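Local coordinates for protein D-alanyl-D-alanine carboxypeptidase (Vibrio cholerae, PDB 5TR7) that probably removes the terminal D-alanine from peptidoglycan precursor peptides as a penicillin-binding serine carboxypeptidase of the S11 family, at residues 60-65 against 83-88; 102-107 against 136-141. One frame throughout, in Å; residues are numbered along the deposited sequence.

How the contacts relate
Both contacts belong to the carboxypeptidase domain and follow one another in sequence, contact 1 closing before contact 2 opens; they lie about 13 Å apart, centre to centre. Contact 1 pairs strands 59-61 and 84-86 away from the annotated sites, whereas contact 2 sets helix 100-111 against the loop 136-141, which lies beside the predicted catalytic residues. The two are joined by helix 87-95, which leaves the second strand of contact 1, and by helix 100-111, which follows it. I62 and V60 of contact 1 rest on A105, V87 touches M106, and N65 O packs on V104 CG1, while V104 CG2 meets H139; the same helix thus serves both contacts, meeting the loop through C103, V104 and A107.

Contact 1 of 2, residues 60-65 against 83-88; sequences VVISKN and TTVKVS
The backbone N of V60 donates to V85 O over 2.7 Å, the shortest polar bond between 60-65 and 83-88. Together with the return bond from V85 N to V60 O, 3.0 Å long, it makes V60 and V85 the hydrogen-bonded pair of a two-stranded antiparallel sheet, separate from the five-stranded sheet of this penicillin-binding protein. V61 and T84 form the adjoining non-hydrogen-bonded pair. The pairing runs one residue past the strands, where I62 N reaches T83 O at 3.2 Å. V60 O also receives a CA-H...O contact from T84 CA, 3.1 Å away, so this carbonyl is approached by two neighbouring residues.

The two faces of the sheet differ. V61 and T84 lie on an exposed face, while V60 and V85 point into the protein, toward L90 of helix 87-95; H109 of helix 100-111 also covers V60. CG1 of V60 is anti to the backbone N (chi1 -174°), which leaves CG2 beside that nitrogen, where it meets V87 CG2 at 3.6 Å. K86 occupies the N-cap position, so the chain passes directly from strand to helix beside this valine pair. On the same buried side, the side chain of I62 crosses that of V85 at an angle, its CD1 3.8 Å from V85 CG2. T83 OG1, hydrogen-bonded to the carbonyl of E80, lies against the root of the isoleucine chain, 3.6 Å from I62 CG1.

Contact 2 of 2, residues 102-107 against 136-141; sequences ACVAMA and TNSHGL
The imidazole of H139 meets helix 100-111 at its edge: V104 CG2 lies near the ring plane, 3.7 Å from CD2, and the two side chains run side by side in the same direction. Over one face sits N137 OD1, 3.5 Å above the plane and displaced toward the rim. This oxygen accepts from two backbone nitrogens: the H139 bond closes an Asx turn, and the G140 bond, nearly straight at 2.7 Å, extends it to an Asx motif. N137 ND2 returns a bond to L141 O, lying on a carbonyl lone pair, while L141 N donates to H139 ND1 at 3.2 Å close to the ring plane. The loop thus fixes the rotation of both flat groups.

Closer to the helix, S138 nestles against C103 and A107. Its OG stands between its own backbone N and carbonyl carbon (chi1 61°), which lays the hydroxyl 3.6 Å from C103 O; its hydrogen-bond partner is the carboxylate of E114 (OE1). S138 CB packs on A107 CB at 4.0 Å, and C103 CB on H139 CB at 3.9 Å.

The contact is thus close packing of small side chains. S138 O is held by T41, and H139 O bonds to K38 NZ; C103 lies about 4 Å from the K38 side chain (nearest atoms), consistent with this contact helping to position the predicted proton acceptor.

Contact 1 of 2, residues 60-65 against 83-88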
ATOM      1  N   VAL A  60       3.000 -15.970  15.096  1.00 61.27           N
ATOM      2  CA  VAL A  60       1.615 -15.678  14.955  1.00 63.07           C
ATOM      3  C   VAL A  60       0.838 -16.891  14.566  1.00 58.18           C
ATOM      4  O   VAL A  60       1.192 -17.569  13.611  1.00 66.24           O
ATOM      5  CB  VAL A  60       1.394 -14.619  13.839  1.00 61.72           C
ATOM      6  CG1 VAL A  60      -0.075 -14.219  13.799  1.00 63.57           C
ATOM      7  CG2 VAL A  60       2.249 -13.385  14.092  1.00 59.07           C
ATOM      8  N   VAL A  61      -0.264 -17.110  15.261  1.00 61.57           N
ATOM      9  CA  VAL A  61      -1.190 -18.190  14.972  1.00 62.19           C
ATOM     10  C   VAL A  61      -1.930 -17.879  13.664  1.00 63.58           C
ATOM     11  O   VAL A  61      -2.381 -16.753  13.423  1.00 64.73           O
ATOM     12  CB  VAL A  61      -2.292 -18.263  16.022  1.00 65.97           C
ATOM     13  CG1 VAL A  61      -3.267 -19.389  15.696  1.00 64.18           C
ATOM     14  CG2 VAL A  61      -1.700 -18.479  17.403  1.00 71.77           C
ATOM     15  N   ILE A  62      -2.054 -18.883  12.812  1.00 60.14           N
ATOM     16  CA  ILE A  62      -2.768 -18.731  11.593  1.00 60.04           C
ATOM     17  C   ILE A  62      -4.113 -19.385  11.833  1.00 60.50           C
ATOM     18  O   ILE A  62      -4.177 -20.576  12.028  1.00 63.65           O
ATOM     19  CB  ILE A  62      -2.032 -19.421  10.447  1.00 60.12           C
ATOM     20  CG1 ILE A  62      -0.597 -18.928  10.357  1.00 65.65           C
ATOM     21  CG2 ILE A  62      -2.827 -19.262   9.175  1.00 61.40           C
ATOM     22  CD1 ILE A  62      -0.446 -17.408  10.237  1.00 74.19           C
ATOM     23  N   SER A  63      -5.180 -18.599  11.826  1.00 65.95           N
ATOM     24  CA  SER A  63      -6.547 -19.130  12.103  1.00 64.53           C
ATOM     25  C   SER A  63      -7.233 -19.556  10.807  1.00 67.55           C
ATOM     26  O   SER A  63      -6.689 -19.369   9.687  1.00 64.19           O
ATOM     27  CB  SER A  63      -7.425 -18.053  12.702  1.00 64.12           C
ATOM     28  OG  SER A  63      -7.808 -17.117  11.677  1.00 68.19           O
ATOM     29  N   LYS A  64      -8.451 -20.070  10.990  1.00 71.08           N
ATOM     30  CA  LYS A  64      -9.379 -20.456   9.932  1.00 75.20           C
ATOM     31  C   LYS A  64      -9.613 -19.298   8.961  1.00 68.80           C
ATOM     32  O   LYS A  64      -9.827 -19.508   7.784  1.00 71.56           O
ATOM     33  CB  LYS A  64     -10.789 -20.724  10.504  1.00 83.45           C
ATOM     34  CG  LYS A  64     -11.020 -22.006  11.292  1.00100.71           C
ATOM     35  CD  LYS A  64     -12.521 -22.134  11.651  1.00102.65           C
ATOM     36  CE  LYS A  64     -12.944 -23.533  12.094  1.00102.44           C
ATOM     37  NZ  LYS A  64     -14.425 -23.583  12.238  1.00109.83           N
ATOM     38  N   ASN A  65      -9.615 -18.079   9.480  1.00 66.70           N
ATOM     39  CA  ASN A  65      -9.898 -16.902   8.680  1.00 63.59           C
ATOM     40  C   ASN A  65      -8.754 -16.469   7.807  1.00 68.55           C
ATOM     41  O   ASN A  65      -8.977 -15.843   6.809  1.00 68.24           O
ATOM     42  CB  ASN A  65     -10.275 -15.763   9.567  1.00 62.58           C
ATOM     43  CG  ASN A  65     -11.476 -16.062  10.381  1.00 64.40           C
ATOM     44  OD1 ASN A  65     -12.387 -16.788   9.962  1.00 71.35           O
ATOM     45  ND2 ASN A  65     -11.485 -15.529  11.552  1.00 66.59           N
ATOM     46  N   THR A  83      -0.562 -23.515  11.975  1.00 69.07           N
ATOM     47  CA  THR A  83       0.869 -23.330  12.046  1.00 67.79           C
ATOM     48  C   THR A  83       1.073 -21.932  12.610  1.00 69.63           C
ATOM     49  O   THR A  83       0.101 -21.235  12.968  1.00 69.27           O
ATOM     50  CB  THR A  83       1.527 -23.308  10.670  1.00 69.50           C
ATOM     51  OG1 THR A  83       1.089 -22.118   9.944  1.00 66.96           O
ATOM     52  CG2 THR A  83       1.292 -24.674   9.905  1.00 71.17           C
ATOM     53  N   THR A  84       2.340 -21.594  12.829  1.00 60.86           N
ATOM     54  CA  THR A  84       2.667 -20.269  13.214  1.00 57.72           C
ATOM     55  C   THR A  84       3.641 -19.709  12.191  1.00 57.63           C
ATOM     56  O   THR A  84       4.443 -20.468  11.584  1.00 64.04           O
ATOM     57  CB  THR A  84       3.291 -20.167  14.588  1.00 60.54           C
ATOM     58  OG1 THR A  84       4.610 -20.781  14.616  1.00 60.53           O
ATOM     59  CG2 THR A  84       2.334 -20.741  15.649  1.00 60.38           C
ATOM     60  N   VAL A  85       3.616 -18.390  12.067  1.00 54.12           N
ATOM     61  CA  VAL A  85       4.495 -17.655  11.171  1.00 59.83           C
ATOM     62  C   VAL A  85       4.985 -16.433  11.965  1.00 59.17           C
ATOM     63  O   VAL A  85       4.245 -15.856  12.744  1.00 59.98           O
ATOM     64  CB  VAL A  85       3.745 -17.142   9.920  1.00 57.44           C
ATOM     65  CG1 VAL A  85       4.693 -16.408   8.991  1.00 65.60           C
ATOM     66  CG2 VAL A  85       3.057 -18.281   9.182  1.00 55.47           C
ATOM     67  N   LYS A  86       6.224 -16.030  11.734  1.00 55.40           N
ATOM     68  CA  LYS A  86       6.759 -14.844  12.370  1.00 56.55           C
ATOM     69  C   LYS A  86       6.151 -13.554  11.820  1.00 53.05           C
ATOM     70  O   LYS A  86       5.767 -13.484  10.662  1.00 55.44           O
ATOM     71  CB  LYS A  86       8.258 -14.820  12.234  1.00 56.43           C
ATOM     72  CG  LYS A  86       8.791 -16.019  13.034  1.00 63.66           C
ATOM     73  CD  LYS A  86      10.254 -16.007  13.307  1.00 74.29           C
ATOM     74  CE  LYS A  86      10.695 -14.714  14.034  1.00 73.19           C
ATOM     75  NZ  LYS A  86      12.096 -14.590  14.580  1.00 68.96           N
ATOM     76  N   VAL A  87       6.033 -12.551  12.690  1.00 49.88           N
ATOM     77  CA  VAL A  87       5.516 -11.215  12.339  1.00 50.36           C
ATOM     78  C   VAL A  87       6.291 -10.612  11.176  1.00 50.55           C
ATOM     79  O   VAL A  87       5.683 -10.175  10.244  1.00 54.46           O
ATOM     80  CB  VAL A  87       5.551 -10.241  13.534  1.00 49.80           C
ATOM     81  CG1 VAL A  87       5.406  -8.795  13.103  1.00 49.98           C
ATOM     82  CG2 VAL A  87       4.463 -10.595  14.517  1.00 53.42           C
ATOM     83  N   SER A  88       7.611 -10.638  11.199  1.00 50.73           N
ATOM     84  CA  SER A  88       8.352 -10.079  10.055  1.00 48.93           C
ATOM     85  C   SER A  88       8.026 -10.727   8.731  1.00 46.41           C
ATOM     86  O   SER A  88       7.921 -10.062   7.748  1.00 48.75           O
ATOM     87  CB  SER A  88       9.860 -10.084  10.272  1.00 49.32           C
ATOM     88  OG  SER A  88      10.323 -11.377  10.369  1.00 53.89           O
TER

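Contact 2 of 2, residues 102-107 against 136-141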
ATOM      1  N   ALA A 102      -2.118 -13.173   4.766  1.00 60.69           N
ATOM      2  CA  ALA A 102      -1.228 -12.573   5.760  1.00 63.06           C
ATOM      3  C   ALA A 102      -1.857 -11.322   6.405  1.00 62.65           C
ATOM      4  O   ALA A 102      -1.557 -11.014   7.554  1.00 61.04           O
ATOM      5  CB  ALA A 102       0.099 -12.194   5.138  1.00 57.86           C
ATOM      6  N   CYS A 103      -2.685 -10.604   5.638  1.00 57.82           N
ATOM      7  CA  CYS A 103      -3.373  -9.411   6.170  1.00 60.57           C
ATOM      8  C   CYS A 103      -4.282  -9.786   7.302  1.00 51.21           C
ATOM      9  O   CYS A 103      -4.223  -9.195   8.389  1.00 58.58           O
ATOM     10  CB  CYS A 103      -4.203  -8.682   5.121  1.00 55.59           C
ATOM     11  SG  CYS A 103      -3.237  -7.794   3.901  1.00 54.80           S
ATOM     12  N   VAL A 104      -5.068 -10.818   7.075  1.00 58.11           N
ATOM     13  CA  VAL A 104      -5.998 -11.254   8.113  1.00 63.33           C
ATOM     14  C   VAL A 104      -5.283 -11.799   9.330  1.00 67.78           C
ATOM     15  O   VAL A 104      -5.728 -11.539  10.451  1.00 63.43           O
ATOM     16  CB  VAL A 104      -6.998 -12.271   7.592  1.00 66.33           C
ATOM     17  CG1 VAL A 104      -7.908 -12.741   8.730  1.00 66.98           C
ATOM     18  CG2 VAL A 104      -7.819 -11.653   6.484  1.00 71.03           C
ATOM     19  N   ALA A 105      -4.176 -12.521   9.124  1.00 59.98           N
ATOM     20  CA  ALA A 105      -3.437 -13.056  10.266  1.00 57.67           C
ATOM     21  C   ALA A 105      -2.851 -11.965  11.129  1.00 60.53           C
ATOM     22  O   ALA A 105      -2.899 -12.065  12.378  1.00 63.61           O
ATOM     23  CB  ALA A 105      -2.355 -14.011   9.836  1.00 60.01           C
ATOM     24  N   MET A 106      -2.291 -10.933  10.502  1.00 59.79           N
ATOM     25  CA  MET A 106      -1.743  -9.794  11.307  1.00 60.54           C
ATOM     26  C   MET A 106      -2.857  -9.010  11.984  1.00 55.82           C
ATOM     27  O   MET A 106      -2.736  -8.590  13.129  1.00 64.14           O
ATOM     28  CB  MET A 106      -0.857  -8.854  10.485  1.00 59.28           C
ATOM     29  CG  MET A 106       0.513  -9.464  10.150  1.00 54.36           C
ATOM     30  SD  MET A 106       1.461  -9.889  11.645  1.00 61.50           S
ATOM     31  CE  MET A 106       1.642  -8.282  12.443  1.00 63.41           C
ATOM     32  N   ALA A 107      -3.965  -8.856  11.281  1.00 58.14           N
ATOM     33  CA  ALA A 107      -5.105  -8.147  11.825  1.00 63.07           C
ATOM     34  C   ALA A 107      -5.518  -8.787  13.147  1.00 68.18           C
ATOM     35  O   ALA A 107      -5.680  -8.112  14.191  1.00 63.32           O
ATOM     36  CB  ALA A 107      -6.239  -8.166  10.814  1.00 65.21           C
ATOM     37  N   THR A 136     -13.361  -1.426   5.540  1.00 75.03           N
ATOM     38  CA  THR A 136     -14.198  -2.502   6.077  1.00 66.21           C
ATOM     39  C   THR A 136     -13.434  -3.798   6.335  1.00 60.87           C
ATOM     40  O   THR A 136     -13.961  -4.717   6.924  1.00 60.04           O
ATOM     41  CB  THR A 136     -15.381  -2.805   5.162  1.00 67.13           C
ATOM     42  OG1 THR A 136     -14.881  -3.160   3.859  1.00 66.29           O
ATOM     43  CG2 THR A 136     -16.310  -1.571   5.099  1.00 69.99           C
ATOM     44  N   ASN A 137     -12.207  -3.908   5.892  1.00 61.40           N
ATOM     45  CA  ASN A 137     -11.447  -5.094   6.138  1.00 61.97           C
ATOM     46  C   ASN A 137      -9.949  -4.743   6.024  1.00 62.11           C
ATOM     47  O   ASN A 137      -9.617  -3.653   5.581  1.00 65.85           O
ATOM     48  CB  ASN A 137     -11.884  -6.159   5.132  1.00 60.76           C
ATOM     49  CG  ASN A 137     -11.540  -5.780   3.734  1.00 65.44           C
ATOM     50  OD1 ASN A 137     -10.410  -5.384   3.429  1.00 60.49           O
ATOM     51  ND2 ASN A 137     -12.498  -5.916   2.866  1.00 69.82           N
ATOM     52  N   SER A 138      -9.068  -5.681   6.376  1.00 63.42           N
ATOM     53  CA  SER A 138      -7.637  -5.468   6.349  1.00 55.88           C
ATOM     54  C   SER A 138      -6.934  -5.720   5.005  1.00 67.03           C
ATOM     55  O   SER A 138      -5.702  -5.497   4.899  1.00 58.35           O
ATOM     56  CB  SER A 138      -7.017  -6.386   7.367  1.00 57.46           C
ATOM     57  OG  SER A 138      -7.288  -7.761   7.027  1.00 66.23           O
ATOM     58  N   HIS A 139      -7.658  -6.142   3.962  1.00 65.63           N
ATOM     59  CA  HIS A 139      -6.961  -6.481   2.693  1.00 62.22           C
ATOM     60  C   HIS A 139      -7.393  -5.757   1.437  1.00 64.67           C
ATOM     61  O   HIS A 139      -6.594  -5.711   0.486  1.00 78.46           O
ATOM     62  CB  HIS A 139      -7.017  -7.991   2.466  1.00 64.53           C
ATOM     63  CG  HIS A 139      -8.365  -8.550   2.746  1.00 67.22           C
ATOM     64  ND1 HIS A 139      -9.424  -8.349   1.906  1.00 74.92           N
ATOM     65  CD2 HIS A 139      -8.845  -9.265   3.787  1.00 71.11           C
ATOM     66  CE1 HIS A 139     -10.501  -8.940   2.391  1.00 76.32           C
ATOM     67  NE2 HIS A 139     -10.172  -9.516   3.533  1.00 70.68           N
ATOM     68  N   GLY A 140      -8.607  -5.202   1.405  1.00 62.74           N
ATOM     69  CA  GLY A 140      -9.090  -4.496   0.239  1.00 65.63           C
ATOM     70  C   GLY A 140     -10.151  -5.156  -0.656  1.00 73.29           C
ATOM     71  O   GLY A 140     -10.644  -4.534  -1.566  1.00 69.13           O
ATOM     72  N   LEU A 141     -10.560  -6.381  -0.396  1.00 76.67           N
ATOM     73  CA  LEU A 141     -11.555  -6.993  -1.303  1.00 72.27           C
ATOM     74  C   LEU A 141     -12.810  -6.182  -1.196  1.00 74.79           C
ATOM     75  O   LEU A 141     -13.144  -5.715  -0.117  1.00 74.51           O
ATOM     76  CB  LEU A 141     -11.789  -8.465  -0.960  1.00 79.74           C
ATOM     77  CG  LEU A 141     -10.538  -9.363  -1.162  1.00 97.28           C
ATOM     78  CD1 LEU A 141     -10.829 -10.795  -0.700  1.00104.85           C
ATOM     79  CD2 LEU A 141     -10.040  -9.353  -2.619  1.00 92.91           C
TER